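Local coordinates for protein lipopolysaccharide heptosyltransferase 2 (Escherichia coli, PDB 1PSW) that transfers the second heptose from ADP-L-glycero-beta-D-manno-heptose onto the heptosyl-Kdo2-lipid A module during synthesis of the lipopolysaccharide core, at residues Ile183-Gly188 against Lys207-Glu212; His201-Ala206 against Asn229-Ala234; Pro282-Tyr287 against Leu336-Ala341. All blocks are in the same frame, centred on the assembly; numbering follows the deposited sequence.

All three contacts sit in the C-terminal half of the chain, around the parallel sheet that contains strands 182-186, 264-268 and 283-287. Contacts 1 and 3 are strand-to-helix contacts and reach that same sheet; contact 2 pairs two helices and shares helix 199-211 with contact 1, their centres about 8 Å apart. Contact 1 is wholly core, with a leucine methyl set against both an isoleucine and a phenylalanine. Contact 2 sets an alanine pair and an isoleucine between two helices and has a partly exposed edge at Ala234. Contact 3 is also mainly apolar, but includes the methylene portion of a partly exposed glutamate. A hydrogen bond from Asn340 to Glu212 ties contact 3 to contact 1.

Contact 1: Ile183-Gly188 against Lys207-Glu212; sequences IGFCPG and KQLIDE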
loop_
_atom_site.group_PDB
_atom_site.type_symbol
_atom_site.label_atom_id
_atom_site.label_comp_id
_atom_site.label_asym_id
_atom_site.label_seq_id
_atom_site.Cartn_x
_atom_site.Cartn_y
_atom_site.Cartn_z
ATOM N N ILE A 183 -10.900 -4.493 -15.290
ATOM C CA ILE A 183 -9.530 -4.014 -15.254
ATOM C C ILE A 183 -9.638 -2.831 -14.297
ATOM O O ILE A 183 -10.560 -2.019 -14.407
ATOM C CB ILE A 183 -9.059 -3.521 -16.630
ATOM C CG1 ILE A 183 -9.039 -4.695 -17.628
ATOM C CG2 ILE A 183 -7.681 -2.880 -16.495
ATOM C CD1 ILE A 183 -7.987 -5.753 -17.323
ATOM N N GLY A 184 -8.727 -2.745 -13.339
ATOM C CA GLY A 184 -8.778 -1.639 -12.408
ATOM C C GLY A 184 -7.705 -0.600 -12.694
ATOM O O GLY A 184 -6.589 -0.950 -13.059
ATOM N N PHE A 185 -8.059 0.679 -12.555
ATOM C CA PHE A 185 -7.126 1.794 -12.755
ATOM C C PHE A 185 -6.981 2.533 -11.422
ATOM O O PHE A 185 -7.951 2.685 -10.687
ATOM C CB PHE A 185 -7.664 2.818 -13.778
ATOM C CG PHE A 185 -7.662 2.355 -15.217
ATOM C CD1 PHE A 185 -7.168 1.110 -15.574
ATOM C CD2 PHE A 185 -8.155 3.195 -16.220
ATOM C CE1 PHE A 185 -7.164 0.690 -16.916
ATOM C CE2 PHE A 185 -8.161 2.795 -17.560
ATOM C CZ PHE A 185 -7.661 1.538 -17.906
ATOM N N CYS A 186 -5.775 3.002 -11.124
ATOM C CA CYS A 186 -5.507 3.770 -9.905
ATOM C C CYS A 186 -4.768 5.002 -10.421
ATOM O O CYS A 186 -3.550 5.097 -10.314
ATOM C CB CYS A 186 -4.610 2.976 -8.953
ATOM S SG CYS A 186 -5.291 1.397 -8.398
ATOM N N PRO A 187 -5.507 5.971 -10.983
ATOM C CA PRO A 187 -4.983 7.219 -11.554
ATOM C C PRO A 187 -4.390 8.274 -10.623
ATOM O O PRO A 187 -3.733 9.207 -11.092
ATOM C CB PRO A 187 -6.174 7.746 -12.340
ATOM C CG PRO A 187 -7.317 7.384 -11.453
ATOM C CD PRO A 187 -6.981 5.963 -11.021
ATOM N N GLY A 188 -4.611 8.131 -9.322
ATOM C CA GLY A 188 -4.081 9.104 -8.381
ATOM C C GLY A 188 -2.645 8.829 -7.990
ATOM O O GLY A 188 -2.011 7.919 -8.524
ATOM N N LYS A 207 -10.860 3.168 -23.375
ATOM C CA LYS A 207 -11.591 2.968 -24.626
ATOM C C LYS A 207 -11.108 1.697 -25.308
ATOM O O LYS A 207 -11.902 0.907 -25.823
ATOM C CB LYS A 207 -11.376 4.147 -25.581
ATOM C CG LYS A 207 -11.901 5.459 -25.067
ATOM C CD LYS A 207 -11.626 6.579 -26.053
ATOM C CE LYS A 207 -12.107 7.900 -25.493
ATOM N NZ LYS A 207 -11.723 9.060 -26.337
ATOM N N GLN A 208 -9.794 1.512 -25.317
ATOM C CA GLN A 208 -9.189 0.340 -25.938
ATOM C C GLN A 208 -9.590 -0.951 -25.222
ATOM O O GLN A 208 -9.856 -1.968 -25.866
ATOM C CB GLN A 208 -7.666 0.469 -25.911
ATOM C CG GLN A 208 -7.107 1.653 -26.667
ATOM C CD GLN A 208 -7.115 1.450 -28.164
ATOM O OE1 GLN A 208 -8.153 1.566 -28.820
ATOM N NE2 GLN A 208 -5.953 1.115 -28.715
ATOM N N LEU A 209 -9.608 -0.909 -23.892
ATOM C CA LEU A 209 -9.960 -2.083 -23.093
ATOM C C LEU A 209 -11.439 -2.443 -23.214
ATOM O O LEU A 209 -11.798 -3.617 -23.320
ATOM C CB LEU A 209 -9.588 -1.859 -21.621
ATOM C CG LEU A 209 -8.087 -1.905 -21.306
ATOM C CD1 LEU A 209 -7.818 -1.471 -19.863
ATOM C CD2 LEU A 209 -7.576 -3.312 -21.548
ATOM N N ILE A 210 -12.295 -1.431 -23.191
ATOM C CA ILE A 210 -13.727 -1.654 -23.318
ATOM C C ILE A 210 -14.000 -2.253 -24.693
ATOM O O ILE A 210 -14.894 -3.085 -24.865
ATOM C CB ILE A 210 -14.488 -0.332 -23.152
ATOM C CG1 ILE A 210 -14.362 0.129 -21.696
ATOM C CG2 ILE A 210 -15.944 -0.499 -23.571
ATOM C CD1 ILE A 210 -14.863 1.524 -21.438
ATOM N N ASP A 211 -13.209 -1.840 -25.675
ATOM C CA ASP A 211 -13.379 -2.360 -27.018
ATOM C C ASP A 211 -12.928 -3.820 -27.090
ATOM O O ASP A 211 -13.369 -4.559 -27.969
ATOM C CB ASP A 211 -12.599 -1.513 -28.021
ATOM C CG ASP A 211 -12.806 -1.973 -29.449
ATOM O OD1 ASP A 211 -13.971 -1.998 -29.905
ATOM O OD2 ASP A 211 -11.805 -2.311 -30.116
ATOM N N GLU A 212 -12.055 -4.232 -26.168
ATOM C CA GLU A 212 -11.574 -5.613 -26.127
ATOM C C GLU A 212 -12.506 -6.525 -25.333
ATOM O O GLU A 212 -12.252 -7.722 -25.210
ATOM C CB GLU A 212 -10.177 -5.701 -25.507
ATOM C CG GLU A 212 -9.069 -5.110 -26.344
ATOM C CD GLU A 212 -7.691 -5.378 -25.761
ATOM O OE1 GLU A 212 -7.594 -5.961 -24.658
ATOM O OE2 GLU A 212 -6.693 -5.007 -26.410
#
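Leu209 reaches down from helix 199-211 and puts one methyl, CD1, against two side chains that rise from strand 182-186, Ile183 and Phe185. The side chains of Ile183 and Leu209 cross at about a right angle, and Leu209 CD1 meets the CG2 branch of Ile183 at 3.7 Å. Phe185 and Leu209 approach each other from opposite directions: Leu209 CD1 lies at the edge of the ring, near its plane, 3.6 Å from Phe185 CZ and 3.7 Å from Phe185 CE1. The ring is therefore met at its outer rim, not over a face. Ile183 presents CG2 because that branch stands anti to the backbone N, while CG1 lies beside the backbone N (chi1 -64°). The intervening Gly184 belongs to the alternate position along the strand, and its backbone pairs with the neighbouring strand 264-268. Beyond these three, Leu209 CD2 packs on Leu336 of helix 332-347, and Phe185 also meets the Tyr202 ring. Strand 182-186, helix 199-211 and strand 215-218 make a beta-alpha-beta unit, and Leu209 fits the helix of that unit onto its first strand. The joint is purely apolar: burial and close fit hold it, and one methyl serves both strand residues.

Contact 2: His201-Ala206 against Asn229-Ala234; sequences HYAELA and NEILAA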
loop_
_atom_site.group_PDB
_atom_site.type_symbol
_atom_site.label_atom_id
_atom_site.label_comp_id
_atom_site.label_asym_id
_atom_site.label_seq_id
_atom_site.Cartn_x
_atom_site.Cartn_y
_atom_site.Cartn_z
ATOM N N HIS A 201 -4.604 9.816 -20.971
ATOM C CA HIS A 201 -4.004 8.550 -21.375
ATOM C C HIS A 201 -4.829 7.425 -20.747
ATOM O O HIS A 201 -5.096 6.413 -21.399
ATOM C CB HIS A 201 -2.542 8.449 -20.935
ATOM C CG HIS A 201 -1.588 9.161 -21.850
ATOM N ND1 HIS A 201 -1.952 9.610 -23.098
ATOM C CD2 HIS A 201 -0.287 9.500 -21.688
ATOM C CE1 HIS A 201 -0.914 10.202 -23.672
ATOM N NE2 HIS A 201 0.104 10.148 -22.839
ATOM N N TYR A 202 -5.246 7.591 -19.492
ATOM C CA TYR A 202 -6.070 6.564 -18.855
ATOM C C TYR A 202 -7.384 6.419 -19.627
ATOM O O TYR A 202 -7.897 5.310 -19.777
ATOM C CB TYR A 202 -6.368 6.911 -17.382
ATOM C CG TYR A 202 -5.315 6.423 -16.395
ATOM C CD1 TYR A 202 -5.128 5.050 -16.161
ATOM C CD2 TYR A 202 -4.495 7.325 -15.709
ATOM C CE1 TYR A 202 -4.148 4.588 -15.265
ATOM C CE2 TYR A 202 -3.512 6.874 -14.815
ATOM C CZ TYR A 202 -3.345 5.514 -14.599
ATOM O OH TYR A 202 -2.370 5.067 -13.730
ATOM N N ALA A 203 -7.922 7.531 -20.127
ATOM C CA ALA A 203 -9.176 7.488 -20.877
ATOM C C ALA A 203 -9.018 6.705 -22.178
ATOM O O ALA A 203 -9.857 5.872 -22.514
ATOM C CB ALA A 203 -9.664 8.903 -21.169
ATOM N N GLU A 204 -7.943 6.986 -22.907
ATOM C CA GLU A 204 -7.666 6.300 -24.163
ATOM C C GLU A 204 -7.495 4.801 -23.902
ATOM O O GLU A 204 -7.994 3.963 -24.655
ATOM C CB GLU A 204 -6.397 6.878 -24.801
ATOM C CG GLU A 204 -5.914 6.172 -26.064
ATOM C CD GLU A 204 -6.988 6.076 -27.134
ATOM O OE1 GLU A 204 -7.619 7.110 -27.445
ATOM O OE2 GLU A 204 -7.193 4.966 -27.673
ATOM N N LEU A 205 -6.791 4.462 -22.826
ATOM C CA LEU A 205 -6.580 3.056 -22.480
ATOM C C LEU A 205 -7.909 2.381 -22.154
ATOM O O LEU A 205 -8.124 1.216 -22.487
ATOM C CB LEU A 205 -5.628 2.921 -21.280
ATOM C CG LEU A 205 -5.320 1.474 -20.843
ATOM C CD1 LEU A 205 -4.746 0.690 -22.016
ATOM C CD2 LEU A 205 -4.342 1.465 -19.680
ATOM N N ALA A 206 -8.797 3.112 -21.488
ATOM C CA ALA A 206 -10.099 2.557 -21.135
ATOM C C ALA A 206 -10.907 2.258 -22.404
ATOM O O ALA A 206 -11.562 1.215 -22.504
ATOM C CB ALA A 206 -10.862 3.530 -20.233
ATOM N N ASN A 229 -13.666 11.469 -12.652
ATOM C CA ASN A 229 -14.709 12.068 -13.475
ATOM C C ASN A 229 -14.146 12.662 -14.765
ATOM O O ASN A 229 -14.802 12.613 -15.800
ATOM C CB ASN A 229 -15.458 13.156 -12.697
ATOM C CG ASN A 229 -16.564 12.596 -11.810
ATOM O OD1 ASN A 229 -16.956 11.433 -11.934
ATOM N ND2 ASN A 229 -17.085 13.434 -10.920
ATOM N N GLU A 230 -12.939 13.220 -14.708
ATOM C CA GLU A 230 -12.328 13.806 -15.896
ATOM C C GLU A 230 -12.008 12.695 -16.895
ATOM O O GLU A 230 -12.044 12.907 -18.103
ATOM C CB GLU A 230 -11.059 14.595 -15.522
ATOM C CG GLU A 230 -10.391 15.312 -16.710
ATOM C CD GLU A 230 -9.305 16.309 -16.305
ATOM O OE1 GLU A 230 -8.468 15.982 -15.429
ATOM O OE2 GLU A 230 -9.263 17.423 -16.884
ATOM N N ILE A 231 -11.705 11.505 -16.384
ATOM C CA ILE A 231 -11.412 10.354 -17.232
ATOM C C ILE A 231 -12.705 9.903 -17.916
ATOM O O ILE A 231 -12.739 9.682 -19.132
ATOM C CB ILE A 231 -10.820 9.184 -16.396
ATOM C CG1 ILE A 231 -9.437 9.581 -15.872
ATOM C CG2 ILE A 231 -10.736 7.917 -17.236
ATOM C CD1 ILE A 231 -8.827 8.601 -14.876
ATOM N N LEU A 232 -13.772 9.773 -17.133
ATOM C CA LEU A 232 -15.077 9.358 -17.660
ATOM C C LEU A 232 -15.633 10.331 -18.695
ATOM O O LEU A 232 -16.275 9.921 -19.660
ATOM C CB LEU A 232 -16.088 9.237 -16.520
ATOM C CG LEU A 232 -16.391 7.853 -15.966
ATOM C CD1 LEU A 232 -17.229 8.016 -14.718
ATOM C CD2 LEU A 232 -17.129 7.007 -17.003
ATOM N N ALA A 233 -15.399 11.618 -18.471
ATOM C CA ALA A 233 -15.889 12.654 -19.372
ATOM C C ALA A 233 -15.262 12.563 -20.763
ATOM O O ALA A 233 -15.718 13.222 -21.696
ATOM C CB ALA A 233 -15.628 14.027 -18.772
ATOM N N ALA A 234 -14.221 11.752 -20.904
ATOM C CA ALA A 234 -13.550 11.611 -22.188
ATOM C C ALA A 234 -14.089 10.434 -22.987
ATOM O O ALA A 234 -13.681 10.205 -24.126
ATOM C CB ALA A 234 -12.052 11.451 -21.976
#
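Tyr202 O accepts the backbone N of Ala206 at 2.9 Å, a regular helical bond in the turn of helix 199-211 that faces Ile231. Across the contact Ile231 O accepts the backbone N of Ala234 at 3.1 Å, and the methyl of Ala203 rests against that same oxygen, with Ala203 CB 3.8 Å from Ile231 O. The bond reaches three residues along the chain, and the turn it closes brings the Ala234 methyl round to the same neighbour. Ala203 CB and Ala234 CB touch at 3.6 Å, a methyl-to-methyl approach. With so little side chain between them the backbones come near, and the CA atoms of Ala203 and Ile231 are 5.1 Å apart. Helices 199-211 and 225-232 follow the adjacent parallel strands 182-186 and 215-218, so this is the packing of consecutive helices in the Rossmann-like C-terminal domain of a GT-B glycosyltransferase. Ile231 uses both its branches. Its CG2 passes 4.0 Å from Ala203 CA, while the extended CG1 arm (chi2 172°) carries CD1 out to Tyr202 CB at 3.9 Å. The tyrosine starts toward Ile231, but its ring leads away and packs edge-to-face with Trp197. At the far end of that side chain, Tyr202 OH makes a weak hydrogen bond with Asn268 OD1. Ala203 also touches Leu235, just past the second segment.

Contact 3: Pro282-Tyr287 against Leu336-Ala341; sequences PLVALY and LEELNA
No flat face enters the meeting of Val284 with Glu338 and Leu339. The carboxylate of Glu338 sits past the CG methylene that does the touching, and the Tyr287 ring lies on the far face of the sheet, where Ala285 O is at its edge and in its plane, 3.6 Å from Tyr287 CD1. Met273, Pro292 and Pro297 are among the neighbours that pack on that tyrosine.

The contact itself rests on a single branch of Val284. CG2 stands anti to the carbonyl carbon and beside the backbone N, and from there it faces the helix and meets both partners. Leu339 CD1 lies 3.8 Å from Val284 CG2, and Glu338 CG lies 3.9 Å from the same methyl, each side chain slanting across the valine. The glutamate leaves its helix with CG anti to the backbone N (chi1 -179°), which brings the methylene over Val284; a bend at chi2 (75°) then turns the chain, and the side chain also touches Arg303 of strand 302-306. Thus its aliphatic part covers a buried valine while its partly exposed position is kept. Leu339, which is buried, packs as well on Ala264 and Val266. Through Glu338, Leu339 and Val284 the helix therefore lies over three adjacent strands, 264-268, 283-287 and 302-306. Val284 also touches Ile305 on the last of these.

Alternate residues serve the two faces of the sheet: Val284 looks to helix 332-347, whereas Leu283 and Ala285 pack on Met273 of helix 271-278. Helices covering both faces of a parallel sheet in this way are the mark of the Rossmann-like alpha/beta/alpha sandwich that forms each half of the GT-B fold, with the C-terminal helix 332-347 covering one face of the sheet.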
loop_
_atom_site.group_PDB
_atom_site.type_symbol
_atom_site.label_atom_id
_atom_site.label_comp_id
_atom_site.label_asym_id
_atom_site.label_seq_id
_atom_site.Cartn_x
_atom_site.Cartn_y
_atom_site.Cartn_z
ATOM N N PRO A 282 -2.091 -9.304 -11.576
ATOM C CA PRO A 282 -1.201 -8.810 -12.631
ATOM C C PRO A 282 -1.312 -7.294 -12.573
ATOM O O PRO A 282 -2.407 -6.756 -12.419
ATOM C CB PRO A 282 -1.816 -9.381 -13.899
ATOM C CG PRO A 282 -2.392 -10.685 -13.421
ATOM C CD PRO A 282 -3.040 -10.299 -12.105
ATOM N N LEU A 283 -0.185 -6.610 -12.690
ATOM C CA LEU A 283 -0.202 -5.164 -12.600
ATOM C C LEU A 283 0.873 -4.496 -13.434
ATOM O O LEU A 283 1.966 -5.023 -13.611
ATOM C CB LEU A 283 -0.072 -4.757 -11.125
ATOM C CG LEU A 283 0.321 -3.333 -10.738
ATOM C CD1 LEU A 283 -0.594 -2.786 -9.648
ATOM C CD2 LEU A 283 1.764 -3.354 -10.268
ATOM N N VAL A 284 0.534 -3.333 -13.969
ATOM C CA VAL A 284 1.469 -2.554 -14.770
ATOM C C VAL A 284 1.618 -1.244 -14.003
ATOM O O VAL A 284 0.640 -0.516 -13.819
ATOM C CB VAL A 284 0.910 -2.267 -16.184
ATOM C CG1 VAL A 284 1.894 -1.399 -16.964
ATOM C CG2 VAL A 284 0.668 -3.568 -16.924
ATOM N N ALA A 285 2.835 -0.961 -13.551
ATOM C CA ALA A 285 3.135 0.240 -12.786
ATOM C C ALA A 285 3.894 1.254 -13.641
ATOM O O ALA A 285 4.974 0.973 -14.153
ATOM C CB ALA A 285 3.943 -0.131 -11.551
ATOM N N LEU A 286 3.306 2.438 -13.787
ATOM C CA LEU A 286 3.877 3.504 -14.602
ATOM C C LEU A 286 4.687 4.522 -13.813
ATOM O O LEU A 286 4.162 5.203 -12.924
ATOM C CB LEU A 286 2.751 4.206 -15.357
ATOM C CG LEU A 286 1.772 3.235 -16.027
ATOM C CD1 LEU A 286 0.711 4.031 -16.778
ATOM C CD2 LEU A 286 2.517 2.298 -16.991
ATOM N N TYR A 287 5.966 4.634 -14.157
ATOM C CA TYR A 287 6.871 5.564 -13.486
ATOM C C TYR A 287 7.367 6.683 -14.390
ATOM O O TYR A 287 7.564 6.495 -15.589
ATOM C CB TYR A 287 8.089 4.821 -12.944
ATOM C CG TYR A 287 7.817 3.975 -11.727
ATOM C CD1 TYR A 287 7.135 2.759 -11.829
ATOM C CD2 TYR A 287 8.253 4.386 -10.468
ATOM C CE1 TYR A 287 6.899 1.975 -10.701
ATOM C CE2 TYR A 287 8.022 3.610 -9.338
ATOM C CZ TYR A 287 7.350 2.408 -9.459
ATOM O OH TYR A 287 7.141 1.627 -8.342
ATOM N N LEU A 336 -1.082 -0.840 -23.109
ATOM C CA LEU A 336 -2.052 -1.847 -23.530
ATOM C C LEU A 336 -1.364 -3.155 -23.922
ATOM O O LEU A 336 -1.838 -4.241 -23.590
ATOM C CB LEU A 336 -2.878 -1.327 -24.709
ATOM C CG LEU A 336 -3.890 -2.304 -25.303
ATOM C CD1 LEU A 336 -4.932 -2.685 -24.256
ATOM C CD2 LEU A 336 -4.555 -1.663 -26.513
ATOM N N GLU A 337 -0.249 -3.040 -24.633
ATOM C CA GLU A 337 0.509 -4.210 -25.065
ATOM C C GLU A 337 1.058 -4.996 -23.884
ATOM O O GLU A 337 1.036 -6.226 -23.880
ATOM C CB GLU A 337 1.659 -3.782 -25.973
ATOM C CG GLU A 337 1.247 -3.559 -27.417
ATOM C CD GLU A 337 2.372 -3.005 -28.270
ATOM O OE1 GLU A 337 3.522 -3.476 -28.114
ATOM O OE2 GLU A 337 2.106 -2.114 -29.107
ATOM N N GLU A 338 1.567 -4.279 -22.889
ATOM C CA GLU A 338 2.111 -4.920 -21.696
ATOM C C GLU A 338 0.975 -5.582 -20.912
ATOM O O GLU A 338 1.134 -6.672 -20.357
ATOM C CB GLU A 338 2.800 -3.885 -20.807
ATOM C CG GLU A 338 3.420 -4.472 -19.554
ATOM C CD GLU A 338 4.702 -5.227 -19.838
ATOM O OE1 GLU A 338 5.665 -4.589 -20.317
ATOM O OE2 GLU A 338 4.742 -6.454 -19.594
ATOM N N LEU A 339 -0.169 -4.906 -20.874
ATOM C CA LEU A 339 -1.333 -5.400 -20.157
ATOM C C LEU A 339 -1.904 -6.668 -20.802
ATOM O O LEU A 339 -2.115 -7.665 -20.117
ATOM C CB LEU A 339 -2.400 -4.303 -20.085
ATOM C CG LEU A 339 -3.530 -4.462 -19.066
ATOM C CD1 LEU A 339 -2.954 -4.500 -17.653
ATOM C CD2 LEU A 339 -4.507 -3.294 -19.198
ATOM N N ASN A 340 -2.144 -6.648 -22.109
ATOM C CA ASN A 340 -2.691 -7.833 -22.767
ATOM C C ASN A 340 -1.799 -9.060 -22.576
ATOM O O ASN A 340 -2.287 -10.190 -22.514
ATOM C CB ASN A 340 -2.906 -7.586 -24.265
ATOM C CG ASN A 340 -4.060 -6.646 -24.540
ATOM O OD1 ASN A 340 -5.093 -6.705 -23.878
ATOM N ND2 ASN A 340 -3.895 -5.778 -25.530
ATOM N N ALA A 341 -0.491 -8.840 -22.472
ATOM C CA ALA A 341 0.449 -9.948 -22.291
ATOM C C ALA A 341 0.244 -10.623 -20.941
ATOM O O ALA A 341 0.178 -11.850 -20.849
ATOM C CB ALA A 341 1.883 -9.446 -22.408
#